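PDB 3GIP: N-acyl-D-glutamate deacylase from Bordetella bronchiseptica, which catalyses the hydrolytic removal of the acyl group from N-acyl-D-glutamate, as a zinc-containing member of the amidohydrolase superfamily. Local coordinates for residues V144-L149 against E202-V207; R213-H218 against E231-I236; R269-G274 against H357-V362; E276-I281 against A409-F414. One frame throughout, in Å; residues are numbered along the deposited sequence.

In the fold
All four contacts belong to the (beta/alpha)8 barrel of the amidohydrolase fold. Interactions 1 and 2 follow each other along the chain, their centres about 11 Å apart, and meet where A205 of helix 198-210 packs on I236 of helix 226-240. Interaction 2 touches interaction 3 through L234 and A270. Interactions 3 and 4 alternate in sequence and lie closest, about 9 Å between centres, because strands 277-281 and 360-362 are neighbours. Interactions 1 and 3 are farthest apart, at about 22 Å. The first three bear on the outer helical layer; interaction 4 packs a helix against the barrel's inner side, where F412 meets L214. H218 of interaction 2 holds the zinc ion.

Interaction 1 (V144-L149 against E202-V207); sequences VGHANL and EGLARV
L149, whose side chain meets L204 across this contact, is tied at its backbone: L149 N donates to G145 O at 3.0 Å, an i to i-4 bond of the first turn of helix 146-153. G145 is the N-cap residue, placed where strand 139-145 of the amidohydrolase barrel runs straight into that helix. The turn delivers two side chains to helix 198-210, and both converge on L204. L149 and L204 approach tip to tip, methyl against methyl, with L149 CD1 4.0 Å from L204 CD2 and 4.1 Å from L204 CD1. In each leucine CG stands anti to the carbonyl carbon (chi1 -63° and -65°), and the chain then stays extended, which carries the methyls straight across the gap between the helices. H146 comes at L204 differently. Its imidazole crosses the leucine at about a right angle, and L204 CD1 lies oblique to the ring. Around the trio, L204 also rests on F184 of strand 183-187 and on Q170 and L173 of helix 163-179, while L149 reaches M172. H146 touches T186, and its side chain is about 12 Å from the zinc ion. All three touching residues are buried, and about 104 Å² of surface is hidden between the segments. The two segments meet through methyl groups and an imidazole ring, with no direct polar bond between them, so the contact depends on how the L204 methyls fit against L149 and the H146 ring.

Interaction 2 (R213-H218 against E231-I236); sequences RLHTSH and EEVLAI. With ZN (zinc ion), chain F.
V233 meets S217 most closely, its CG1 methyl 3.5 Å from S217 OG, inside a beta-alpha-beta unit of the barrel in which helix 226-240 covers strand 214-218. The strand and helix segments run antiparallel, their directions 170° apart and their axes 10.2 Å from each other. H215, two residues before S217 and on the same face of the strand, also points toward the helix from its backbone; H215 CE1 is 4.3 Å from V233 CG1, with I236 CD1 a little farther off, both methyls oblique to the imidazole. A water lies in the ring plane at its edge, 2.8 Å from H215 ND1, and donates to V233 O, also at 2.8 Å, so the strand side chain and the helix backbone are linked through it. Farther out, T186 OG1 of the neighbouring strand is hydrogen-bonded to both H215 NE2 and S217 OG, which positions the two polar groups, and F184 stacks on the H215 ring. H218, directly after S217, points away from the helix. CG anti to the backbone N (chi1 170°) swings its ring so that, with C95 and H248 as fellow ligands, H218 ND1 binds the zinc ion at 2.0 Å.

Interaction 3 (R269-G274 against H357-V362); sequences RAREQG and HPCCMV
H357, the first residue of the second segment, presents the edge of its ring to the R271 side chain, which arrives from the opposite direction; H357 CE1 is 3.6 Å from R271 NE, and the ring and guanidinium planes are 68° apart. Both groups are steadied by D268, whose OD1 is hydrogen-bonded to H357 NE2 and forms a salt bridge with R271 NE. H357 ND1 accepts a hydrogen bond from the backbone N of C359 at 2.9 Å, the donor tilted somewhat from the ring plane. P358 follows and touches the outer end of the arginine, its CG 4.1 Å from R271 NH2. C359 then sets its sulfur over the same guanidinium face that H357 approaches, with C359 SG 3.6 Å from R271 NH1. R271 CG lies between its backbone N and carbonyl carbon (chi1 67°), and the chain, extended from there to NE, carries the guanidinium to the turn. C360 N returns to H357 O at 3.0 Å, closing a type I beta turn; M361 N then pairs with L279 O. The helix opposite terminates at G274 in a Schellman motif. The whole is a beta turn leading into strand 360-362 of a (beta/alpha)8 barrel, joined to the C-terminal end of helix 260-272.

Interaction 4 (E276-I281 against A409-F414); sequences EVALDI and ARVFGF
E276 and R410 form a salt bridge beside the start of strand 277-281, one of the parallel strands of the (beta/alpha)8 barrel. R410 NH2 donates to E276 OE1 at 2.9 Å along a nearly straight path (165° at the hydrogen). The bond lies close to the guanidinium plane but meets OE1 from above the carboxylate, 64° out of its plane; the two flat groups are turned 56° apart. A second, weak bond runs from R410 NH1 to E276 OE2 at 3.4 Å. The glutamate chain is extended beyond CG, whereas the arginine bends at chi2 and thereby brings its head round to cross the glutamate at about a right angle. Both residues are exposed, which leaves the ion pair at the protein surface.

A water bridges the junction: it donates to E276 OE2 at 2.8 Å and to V411 O at 3.0 Å, linking the same carboxylate to the helix backbone. Inward from the charges the contact becomes apolar, with A278 CB against V411 CG2 at 3.9 Å. Side chains alternate along the strand: V277 and L279 turn away toward helix 260-272 on the outside, while A278 and D280 point to the 409-414 side. D280 OD1 takes a hydrogen bond from the backbone N of the zinc ligand H248. V411, which also packs on V245 and M361 of the two flanking strands, thus lies on the inner face near the strand's start, consistent with helix 406-412 covering that end of the barrel. At G413 the backbone leaves helical angles with positive phi, and F414 N bonds back to A409 O at 2.8 Å.

Interaction 1 (V144-L149 against E202-V207)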
loop_
_atom_site.group_PDB
_atom_site.type_symbol
_atom_site.label_atom_id
_atom_site.label_comp_id
_atom_site.label_asym_id
_atom_site.label_seq_id
_atom_site.Cartn_x
_atom_site.Cartn_y
_atom_site.Cartn_z
ATOM N N VAL A 144 -4.297 11.079 -4.609
ATOM C CA VAL A 144 -5.355 11.920 -4.060
ATOM C C VAL A 144 -6.612 11.064 -4.078
ATOM O O VAL A 144 -6.921 10.419 -5.081
ATOM C CB VAL A 144 -5.572 13.204 -4.896
ATOM C CG1 VAL A 144 -5.831 12.856 -6.341
ATOM C CG2 VAL A 144 -6.744 13.998 -4.327
ATOM N N GLY A 145 -7.327 11.043 -2.959
ATOM C CA GLY A 145 -8.525 10.229 -2.866
ATOM C C GLY A 145 -9.783 10.793 -3.490
ATOM O O GLY A 145 -10.119 11.963 -3.298
ATOM N N HIS A 146 -10.483 9.950 -4.240
ATOM C CA HIS A 146 -11.733 10.336 -4.885
ATOM C C HIS A 146 -12.757 10.726 -3.817
ATOM O O HIS A 146 -13.578 11.620 -4.027
ATOM C CB HIS A 146 -12.246 9.170 -5.741
ATOM C CG HIS A 146 -13.662 9.324 -6.207
ATOM N ND1 HIS A 146 -14.100 10.414 -6.928
ATOM C CD2 HIS A 146 -14.733 8.506 -6.072
ATOM C CE1 HIS A 146 -15.381 10.261 -7.218
ATOM N NE2 HIS A 146 -15.788 9.110 -6.711
ATOM N N ALA A 147 -12.714 10.060 -2.667
ATOM C CA ALA A 147 -13.641 10.397 -1.596
ATOM C C ALA A 147 -13.361 11.834 -1.166
ATOM O O ALA A 147 -14.288 12.623 -0.967
ATOM C CB ALA A 147 -13.466 9.444 -0.420
ATOM N N ASN A 148 -12.080 12.169 -1.028
ATOM C CA ASN A 148 -11.682 13.521 -0.639
ATOM C C ASN A 148 -12.201 14.524 -1.660
ATOM O O ASN A 148 -12.731 15.577 -1.295
ATOM C CB ASN A 148 -10.158 13.640 -0.563
ATOM C CG ASN A 148 -9.580 12.979 0.665
ATOM O OD1 ASN A 148 -9.094 13.651 1.576
ATOM N ND2 ASN A 148 -9.628 11.654 0.699
ATOM N N LEU A 149 -12.043 14.194 -2.939
ATOM C CA LEU A 149 -12.494 15.087 -4.000
ATOM C C LEU A 149 -13.985 15.360 -3.880
ATOM O O LEU A 149 -14.410 16.515 -3.934
ATOM C CB LEU A 149 -12.173 14.494 -5.376
ATOM C CG LEU A 149 -10.679 14.318 -5.666
ATOM C CD1 LEU A 149 -10.504 13.713 -7.048
ATOM C CD2 LEU A 149 -9.961 15.661 -5.583
ATOM N N GLU A 202 -14.546 8.564 -15.284
ATOM C CA GLU A 202 -13.839 8.726 -16.549
ATOM C C GLU A 202 -13.269 10.135 -16.655
ATOM O O GLU A 202 -12.174 10.330 -17.178
ATOM C CB GLU A 202 -14.782 8.451 -17.722
ATOM C CG GLU A 202 -15.332 7.034 -17.733
ATOM C CD GLU A 202 -16.357 6.810 -18.825
ATOM O OE1 GLU A 202 -17.138 7.745 -19.108
ATOM O OE2 GLU A 202 -16.393 5.694 -19.387
ATOM N N GLY A 203 -14.019 11.115 -16.157
ATOM C CA GLY A 203 -13.550 12.489 -16.197
ATOM C C GLY A 203 -12.239 12.634 -15.450
ATOM O O GLY A 203 -11.302 13.268 -15.935
ATOM N N LEU A 204 -12.165 12.036 -14.264
ATOM C CA LEU A 204 -10.950 12.103 -13.463
ATOM C C LEU A 204 -9.838 11.311 -14.146
ATOM O O LEU A 204 -8.676 11.726 -14.150
ATOM C CB LEU A 204 -11.216 11.544 -12.062
ATOM C CG LEU A 204 -12.214 12.374 -11.245
ATOM C CD1 LEU A 204 -12.580 11.647 -9.958
ATOM C CD2 LEU A 204 -11.604 13.733 -10.934
ATOM N N ALA A 205 -10.204 10.177 -14.732
ATOM C CA ALA A 205 -9.242 9.328 -15.424
ATOM C C ALA A 205 -8.606 10.047 -16.615
ATOM O O ALA A 205 -7.425 9.851 -16.909
ATOM C CB ALA A 205 -9.920 8.036 -15.884
ATOM N N ARG A 206 -9.385 10.880 -17.303
ATOM C CA ARG A 206 -8.855 11.620 -18.446
ATOM C C ARG A 206 -7.792 12.604 -17.974
ATOM O O ARG A 206 -6.769 12.800 -18.636
ATOM C CB ARG A 206 -9.969 12.382 -19.174
ATOM C CG ARG A 206 -10.939 11.508 -19.954
ATOM C CD ARG A 206 -11.694 12.330 -20.999
ATOM N NE ARG A 206 -12.481 13.410 -20.404
ATOM C CZ ARG A 206 -13.650 13.239 -19.794
ATOM N NH1 ARG A 206 -14.180 12.028 -19.696
ATOM N NH2 ARG A 206 -14.290 14.282 -19.280
ATOM N N VAL A 207 -8.041 13.230 -16.828
ATOM C CA VAL A 207 -7.095 14.181 -16.262
ATOM C C VAL A 207 -5.800 13.463 -15.889
ATOM O O VAL A 207 -4.705 13.964 -16.143
ATOM C CB VAL A 207 -7.680 14.864 -15.003
ATOM C CG1 VAL A 207 -6.636 15.761 -14.357
ATOM C CG2 VAL A 207 -8.915 15.673 -15.383
#

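Interaction 2 (R213-H218 against E231-I236)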
loop_
_atom_site.group_PDB
_atom_site.type_symbol
_atom_site.label_atom_id
_atom_site.label_comp_id
_atom_site.label_asym_id
_atom_site.label_seq_id
_atom_site.Cartn_x
_atom_site.Cartn_y
_atom_site.Cartn_z
ATOM N N ARG A 213 -0.565 9.700 -15.276
ATOM C CA ARG A 213 -0.693 9.393 -13.858
ATOM C C ARG A 213 -1.653 8.219 -13.692
ATOM O O ARG A 213 -2.323 7.817 -14.642
ATOM C CB ARG A 213 -1.181 10.624 -13.087
ATOM C CG ARG A 213 -0.227 11.818 -13.181
ATOM C CD ARG A 213 1.171 11.491 -12.655
ATOM N NE ARG A 213 2.146 12.512 -13.037
ATOM C CZ ARG A 213 2.261 13.705 -12.460
ATOM N NH1 ARG A 213 1.469 14.047 -11.455
ATOM N NH2 ARG A 213 3.163 14.569 -12.911
ATOM N N LEU A 214 -1.731 7.679 -12.483
ATOM C CA LEU A 214 -2.553 6.502 -12.220
ATOM C C LEU A 214 -3.945 6.645 -11.633
ATOM O O LEU A 214 -4.311 7.669 -11.054
ATOM C CB LEU A 214 -1.798 5.564 -11.277
ATOM C CG LEU A 214 -0.515 4.863 -11.702
ATOM C CD1 LEU A 214 0.246 4.438 -10.459
ATOM C CD2 LEU A 214 -0.847 3.657 -12.566
ATOM N N HIS A 215 -4.710 5.572 -11.805
ATOM C CA HIS A 215 -6.018 5.432 -11.195
ATOM C C HIS A 215 -5.850 4.111 -10.461
ATOM O O HIS A 215 -5.728 3.067 -11.108
ATOM C CB HIS A 215 -7.165 5.237 -12.186
ATOM C CG HIS A 215 -8.443 4.812 -11.521
ATOM N ND1 HIS A 215 -9.422 4.088 -12.166
ATOM C CD2 HIS A 215 -8.887 4.996 -10.254
ATOM C CE1 HIS A 215 -10.413 3.841 -11.326
ATOM N NE2 HIS A 215 -10.113 4.382 -10.158
ATOM N N THR A 216 -5.791 4.149 -9.136
ATOM C CA THR A 216 -5.683 2.914 -8.361
ATOM C C THR A 216 -7.086 2.737 -7.799
ATOM O O THR A 216 -7.762 3.722 -7.485
ATOM C CB THR A 216 -4.647 3.018 -7.223
ATOM O OG1 THR A 216 -5.089 3.966 -6.245
ATOM C CG2 THR A 216 -3.296 3.450 -7.779
ATOM N N SER A 217 -7.542 1.498 -7.663
ATOM C CA SER A 217 -8.901 1.310 -7.196
ATOM C C SER A 217 -9.237 0.168 -6.262
ATOM O O SER A 217 -8.832 -0.978 -6.473
ATOM C CB SER A 217 -9.835 1.211 -8.413
ATOM O OG SER A 217 -11.187 0.998 -8.024
ATOM N N HIS A 218 -9.968 0.513 -5.207
ATOM C CA HIS A 218 -10.501 -0.476 -4.293
ATOM C C HIS A 218 -11.842 -0.557 -5.018
ATOM O O HIS A 218 -12.674 0.353 -4.917
ATOM C CB HIS A 218 -10.662 0.098 -2.881
ATOM C CG HIS A 218 -11.420 -0.800 -1.951
ATOM N ND1 HIS A 218 -11.031 -1.024 -0.645
ATOM C CD2 HIS A 218 -12.559 -1.510 -2.131
ATOM C CE1 HIS A 218 -11.900 -1.834 -0.065
ATOM N NE2 HIS A 218 -12.836 -2.143 -0.944
ATOM N N GLU A 231 -14.330 -5.378 -14.207
ATOM C CA GLU A 231 -14.699 -4.932 -15.548
ATOM C C GLU A 231 -14.981 -3.429 -15.551
ATOM O O GLU A 231 -14.626 -2.727 -16.496
ATOM C CB GLU A 231 -15.936 -5.701 -16.033
ATOM C CG GLU A 231 -16.606 -5.157 -17.302
ATOM C CD GLU A 231 -15.680 -5.101 -18.508
ATOM O OE1 GLU A 231 -14.649 -5.808 -18.518
ATOM O OE2 GLU A 231 -15.998 -4.351 -19.463
ATOM N N GLU A 232 -15.607 -2.941 -14.484
ATOM C CA GLU A 232 -15.934 -1.522 -14.381
ATOM C C GLU A 232 -14.700 -0.625 -14.443
ATOM O O GLU A 232 -14.689 0.374 -15.165
ATOM C CB GLU A 232 -16.708 -1.245 -13.084
ATOM C CG GLU A 232 -16.901 0.242 -12.787
ATOM C CD GLU A 232 -17.774 0.499 -11.574
ATOM O OE1 GLU A 232 -17.809 -0.358 -10.668
ATOM O OE2 GLU A 232 -18.419 1.571 -11.518
ATOM N N VAL A 233 -13.659 -0.971 -13.692
ATOM C CA VAL A 233 -12.458 -0.147 -13.703
ATOM C C VAL A 233 -11.608 -0.379 -14.951
ATOM O O VAL A 233 -10.859 0.505 -15.367
ATOM C CB VAL A 233 -11.601 -0.353 -12.427
ATOM C CG1 VAL A 233 -12.396 0.075 -11.203
ATOM C CG2 VAL A 233 -11.162 -1.800 -12.304
ATOM N N LEU A 234 -11.719 -1.558 -15.556
ATOM C CA LEU A 234 -10.957 -1.820 -16.774
ATOM C C LEU A 234 -11.587 -1.035 -17.922
ATOM O O LEU A 234 -10.887 -0.548 -18.808
ATOM C CB LEU A 234 -10.943 -3.315 -17.108
ATOM C CG LEU A 234 -10.075 -4.193 -16.201
ATOM C CD1 LEU A 234 -10.117 -5.628 -16.705
ATOM C CD2 LEU A 234 -8.641 -3.679 -16.189
ATOM N N ALA A 235 -12.910 -0.906 -17.891
ATOM C CA ALA A 235 -13.626 -0.166 -18.926
ATOM C C ALA A 235 -13.174 1.288 -18.905
ATOM O O ALA A 235 -13.032 1.924 -19.950
ATOM C CB ALA A 235 -15.127 -0.256 -18.693
ATOM N N ILE A 236 -12.952 1.815 -17.707
ATOM C CA ILE A 236 -12.494 3.189 -17.554
ATOM C C ILE A 236 -11.095 3.312 -18.147
ATOM O O ILE A 236 -10.778 4.289 -18.821
ATOM C CB ILE A 236 -12.454 3.596 -16.065
ATOM C CG1 ILE A 236 -13.878 3.635 -15.506
ATOM C CG2 ILE A 236 -11.768 4.945 -15.903
ATOM C CD1 ILE A 236 -13.943 3.820 -14.011
HETATM ZN ZN ZN F . -9.183 -0.748 0.093
HETATM O O HOH W 1 -9.215 2.703 -14.634
#

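Interaction 3 (R269-G274 against H357-V362)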
loop_
_atom_site.group_PDB
_atom_site.type_symbol
_atom_site.label_atom_id
_atom_site.label_comp_id
_atom_site.label_asym_id
_atom_site.label_seq_id
_atom_site.Cartn_x
_atom_site.Cartn_y
_atom_site.Cartn_z
ATOM N N ARG A 269 -6.637 -9.365 -20.895
ATOM C CA ARG A 269 -7.174 -8.882 -22.162
ATOM C C ARG A 269 -6.947 -7.381 -22.293
ATOM O O ARG A 269 -6.664 -6.878 -23.382
ATOM C CB ARG A 269 -8.671 -9.194 -22.279
ATOM C CG ARG A 269 -8.984 -10.671 -22.492
ATOM C CD ARG A 269 -10.425 -10.881 -22.958
ATOM N NE ARG A 269 -11.412 -10.618 -21.911
ATOM C CZ ARG A 269 -11.669 -11.440 -20.897
ATOM N NH1 ARG A 269 -11.011 -12.586 -20.782
ATOM N NH2 ARG A 269 -12.592 -11.119 -19.999
ATOM N N ALA A 270 -7.060 -6.669 -21.177
ATOM C CA ALA A 270 -6.867 -5.223 -21.179
ATOM C C ALA A 270 -5.415 -4.826 -21.429
ATOM O O ALA A 270 -5.144 -3.906 -22.204
ATOM C CB ALA A 270 -7.346 -4.628 -19.859
ATOM N N ARG A 271 -4.477 -5.511 -20.780
ATOM C CA ARG A 271 -3.071 -5.168 -20.958
ATOM C C ARG A 271 -2.540 -5.615 -22.315
ATOM O O ARG A 271 -1.571 -5.052 -22.821
ATOM C CB ARG A 271 -2.218 -5.726 -19.800
ATOM C CG ARG A 271 -2.084 -7.237 -19.689
ATOM C CD ARG A 271 -1.687 -7.604 -18.251
ATOM N NE ARG A 271 -1.256 -8.994 -18.097
ATOM C CZ ARG A 271 -0.011 -9.419 -18.286
ATOM N NH1 ARG A 271 0.944 -8.561 -18.635
ATOM N NH2 ARG A 271 0.281 -10.707 -18.120
ATOM N N GLU A 272 -3.183 -6.616 -22.908
ATOM C CA GLU A 272 -2.791 -7.094 -24.231
ATOM C C GLU A 272 -3.147 -6.000 -25.233
ATOM O O GLU A 272 -2.467 -5.819 -26.245
ATOM C CB GLU A 272 -3.549 -8.377 -24.584
ATOM C CG GLU A 272 -3.014 -9.629 -23.911
ATOM C CD GLU A 272 -3.981 -10.795 -23.989
ATOM O OE1 GLU A 272 -4.869 -10.787 -24.870
ATOM O OE2 GLU A 272 -3.850 -11.730 -23.173
ATOM N N GLN A 273 -4.218 -5.270 -24.928
ATOM C CA GLN A 273 -4.708 -4.188 -25.777
ATOM C C GLN A 273 -3.915 -2.894 -25.618
ATOM O O GLN A 273 -4.190 -1.909 -26.303
ATOM C CB GLN A 273 -6.183 -3.915 -25.477
ATOM C CG GLN A 273 -7.112 -5.081 -25.769
ATOM C CD GLN A 273 -8.535 -4.823 -25.302
ATOM O OE1 GLN A 273 -8.791 -4.666 -24.106
ATOM N NE2 GLN A 273 -9.468 -4.774 -26.246
ATOM N N GLY A 274 -2.943 -2.886 -24.710
ATOM C CA GLY A 274 -2.135 -1.696 -24.520
ATOM C C GLY A 274 -2.410 -0.877 -23.272
ATOM O O GLY A 274 -1.696 0.088 -22.999
ATOM N N HIS A 357 0.482 -13.628 -10.589
ATOM C CA HIS A 357 0.239 -12.892 -11.823
ATOM C C HIS A 357 1.433 -11.970 -12.072
ATOM O O HIS A 357 1.912 -11.307 -11.154
ATOM C CB HIS A 357 -1.052 -12.079 -11.726
ATOM C CG HIS A 357 -1.426 -11.402 -13.006
ATOM N ND1 HIS A 357 -0.787 -10.267 -13.460
ATOM C CD2 HIS A 357 -2.319 -11.742 -13.966
ATOM C CE1 HIS A 357 -1.268 -9.939 -14.646
ATOM N NE2 HIS A 357 -2.197 -10.819 -14.977
ATOM N N PRO A 358 1.922 -11.917 -13.322
ATOM C CA PRO A 358 3.071 -11.087 -13.699
ATOM C C PRO A 358 3.037 -9.614 -13.297
ATOM O O PRO A 358 4.090 -8.995 -13.123
ATOM C CB PRO A 358 3.139 -11.260 -15.218
ATOM C CG PRO A 358 2.613 -12.648 -15.423
ATOM C CD PRO A 358 1.421 -12.668 -14.488
ATOM N N CYS A 359 1.845 -9.046 -13.150
ATOM C CA CYS A 359 1.752 -7.634 -12.790
ATOM C C CYS A 359 1.341 -7.400 -11.347
ATOM O O CYS A 359 0.912 -6.300 -10.993
ATOM C CB CYS A 359 0.770 -6.919 -13.716
ATOM S SG CYS A 359 1.249 -6.991 -15.459
ATOM N N CYS A 360 1.482 -8.419 -10.505
ATOM C CA CYS A 360 1.089 -8.270 -9.111
ATOM C C CYS A 360 2.217 -7.806 -8.202
ATOM O O CYS A 360 3.260 -8.448 -8.090
ATOM C CB CYS A 360 0.509 -9.581 -8.563
ATOM S SG CYS A 360 -0.397 -9.347 -7.011
ATOM N N MET A 361 1.989 -6.675 -7.547
ATOM C CA MET A 361 2.949 -6.104 -6.615
ATOM C C MET A 361 2.474 -6.453 -5.204
ATOM O O MET A 361 1.441 -7.110 -5.037
ATOM C CB MET A 361 2.981 -4.584 -6.784
ATOM C CG MET A 361 3.227 -4.140 -8.215
ATOM S SD MET A 361 2.961 -2.368 -8.466
ATOM C CE MET A 361 1.186 -2.307 -8.527
ATOM N N VAL A 362 3.221 -6.017 -4.195
ATOM C CA VAL A 362 2.844 -6.275 -2.810
ATOM C C VAL A 362 2.415 -4.967 -2.145
ATOM O O VAL A 362 3.132 -3.961 -2.206
ATOM C CB VAL A 362 4.018 -6.886 -2.008
ATOM C CG1 VAL A 362 3.586 -7.169 -0.568
ATOM C CG2 VAL A 362 4.492 -8.163 -2.684
#

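Interaction 4 (E276-I281 against A409-F414)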
loop_
_atom_site.group_PDB
_atom_site.type_symbol
_atom_site.label_atom_id
_atom_site.label_comp_id
_atom_site.label_asym_id
_atom_site.label_seq_id
_atom_site.Cartn_x
_atom_site.Cartn_y
_atom_site.Cartn_z
ATOM N N GLU A 276 -2.191 -0.020 -19.498
ATOM C CA GLU A 276 -1.261 -0.396 -18.444
ATOM C C GLU A 276 -2.074 -0.771 -17.220
ATOM O O GLU A 276 -2.681 0.087 -16.584
ATOM C CB GLU A 276 -0.308 0.752 -18.096
ATOM C CG GLU A 276 0.733 1.039 -19.165
ATOM C CD GLU A 276 1.865 1.917 -18.658
ATOM O OE1 GLU A 276 2.760 2.253 -19.460
ATOM O OE2 GLU A 276 1.863 2.268 -17.457
ATOM N N VAL A 277 -2.102 -2.059 -16.900
ATOM C CA VAL A 277 -2.850 -2.516 -15.743
ATOM C C VAL A 277 -1.978 -3.373 -14.841
ATOM O O VAL A 277 -1.234 -4.237 -15.309
ATOM C CB VAL A 277 -4.100 -3.332 -16.160
ATOM C CG1 VAL A 277 -3.686 -4.574 -16.923
ATOM C CG2 VAL A 277 -4.916 -3.703 -14.927
ATOM N N ALA A 278 -2.053 -3.104 -13.546
ATOM C CA ALA A 278 -1.300 -3.866 -12.563
ATOM C C ALA A 278 -2.215 -4.103 -11.371
ATOM O O ALA A 278 -3.369 -3.676 -11.370
ATOM C CB ALA A 278 -0.048 -3.102 -12.136
ATOM N N LEU A 279 -1.709 -4.797 -10.361
ATOM C CA LEU A 279 -2.503 -5.076 -9.175
ATOM C C LEU A 279 -1.575 -5.349 -8.007
ATOM O O LEU A 279 -0.354 -5.372 -8.163
ATOM C CB LEU A 279 -3.403 -6.298 -9.405
ATOM C CG LEU A 279 -2.704 -7.636 -9.698
ATOM C CD1 LEU A 279 -3.622 -8.781 -9.297
ATOM C CD2 LEU A 279 -2.337 -7.752 -11.169
ATOM N N ASP A 280 -2.156 -5.538 -6.830
ATOM C CA ASP A 280 -1.357 -5.849 -5.660
ATOM C C ASP A 280 -2.169 -6.648 -4.658
ATOM O O ASP A 280 -3.404 -6.656 -4.699
ATOM C CB ASP A 280 -0.783 -4.566 -5.019
ATOM C CG ASP A 280 -1.848 -3.528 -4.689
ATOM O OD1 ASP A 280 -2.614 -3.721 -3.721
ATOM O OD2 ASP A 280 -1.915 -2.504 -5.406
ATOM N N ILE A 281 -1.461 -7.354 -3.784
ATOM C CA ILE A 281 -2.092 -8.150 -2.740
ATOM C C ILE A 281 -1.249 -8.111 -1.475
ATOM O O ILE A 281 -0.093 -7.678 -1.492
ATOM C CB ILE A 281 -2.214 -9.662 -3.134
ATOM C CG1 ILE A 281 -0.827 -10.272 -3.391
ATOM C CG2 ILE A 281 -3.095 -9.828 -4.348
ATOM C CD1 ILE A 281 -0.136 -10.861 -2.154
ATOM N N ALA A 409 8.196 0.604 -9.105
ATOM C CA ALA A 409 8.836 1.803 -9.644
ATOM C C ALA A 409 8.359 2.060 -11.071
ATOM O O ALA A 409 8.141 3.207 -11.468
ATOM C CB ALA A 409 10.356 1.650 -9.610
ATOM N N ARG A 410 8.192 0.986 -11.837
ATOM C CA ARG A 410 7.729 1.089 -13.221
ATOM C C ARG A 410 6.266 1.516 -13.295
ATOM O O ARG A 410 5.897 2.366 -14.103
ATOM C CB ARG A 410 7.903 -0.258 -13.928
ATOM C CG ARG A 410 7.170 -0.375 -15.258
ATOM C CD ARG A 410 7.718 0.584 -16.307
ATOM N NE ARG A 410 7.014 0.439 -17.580
ATOM C CZ ARG A 410 5.798 0.922 -17.827
ATOM N NH1 ARG A 410 5.139 1.593 -16.891
ATOM N NH2 ARG A 410 5.233 0.722 -19.010
ATOM N N VAL A 411 5.439 0.923 -12.443
ATOM C CA VAL A 411 4.014 1.224 -12.422
ATOM C C VAL A 411 3.711 2.638 -11.936
ATOM O O VAL A 411 2.877 3.336 -12.515
ATOM C CB VAL A 411 3.260 0.205 -11.526
ATOM C CG1 VAL A 411 1.812 0.620 -11.345
ATOM C CG2 VAL A 411 3.331 -1.186 -12.157
ATOM N N PHE A 412 4.405 3.062 -10.884
ATOM C CA PHE A 412 4.182 4.377 -10.295
ATOM C C PHE A 412 5.070 5.495 -10.829
ATOM O O PHE A 412 4.893 6.657 -10.463
ATOM C CB PHE A 412 4.301 4.272 -8.775
ATOM C CG PHE A 412 3.137 3.575 -8.139
ATOM C CD1 PHE A 412 2.014 4.295 -7.743
ATOM C CD2 PHE A 412 3.125 2.188 -8.006
ATOM C CE1 PHE A 412 0.892 3.646 -7.229
ATOM C CE2 PHE A 412 2.006 1.528 -7.493
ATOM C CZ PHE A 412 0.886 2.261 -7.106
ATOM N N GLY A 413 6.021 5.145 -11.688
ATOM C CA GLY A 413 6.888 6.152 -12.279
ATOM C C GLY A 413 8.002 6.698 -11.412
ATOM O O GLY A 413 8.338 7.881 -11.505
ATOM N N PHE A 414 8.585 5.854 -10.571
ATOM C CA PHE A 414 9.671 6.294 -9.708
ATOM C C PHE A 414 11.015 6.166 -10.400
ATOM O O PHE A 414 11.563 5.068 -10.524
ATOM C CB PHE A 414 9.703 5.491 -8.407
ATOM C CG PHE A 414 8.448 5.594 -7.600
ATOM C CD1 PHE A 414 7.748 6.794 -7.522
ATOM C CD2 PHE A 414 7.973 4.496 -6.894
ATOM C CE1 PHE A 414 6.597 6.897 -6.756
ATOM C CE2 PHE A 414 6.820 4.591 -6.123
ATOM C CZ PHE A 414 6.130 5.795 -6.055
HETATM O O HOH W 2 1.321 2.044 -14.669
#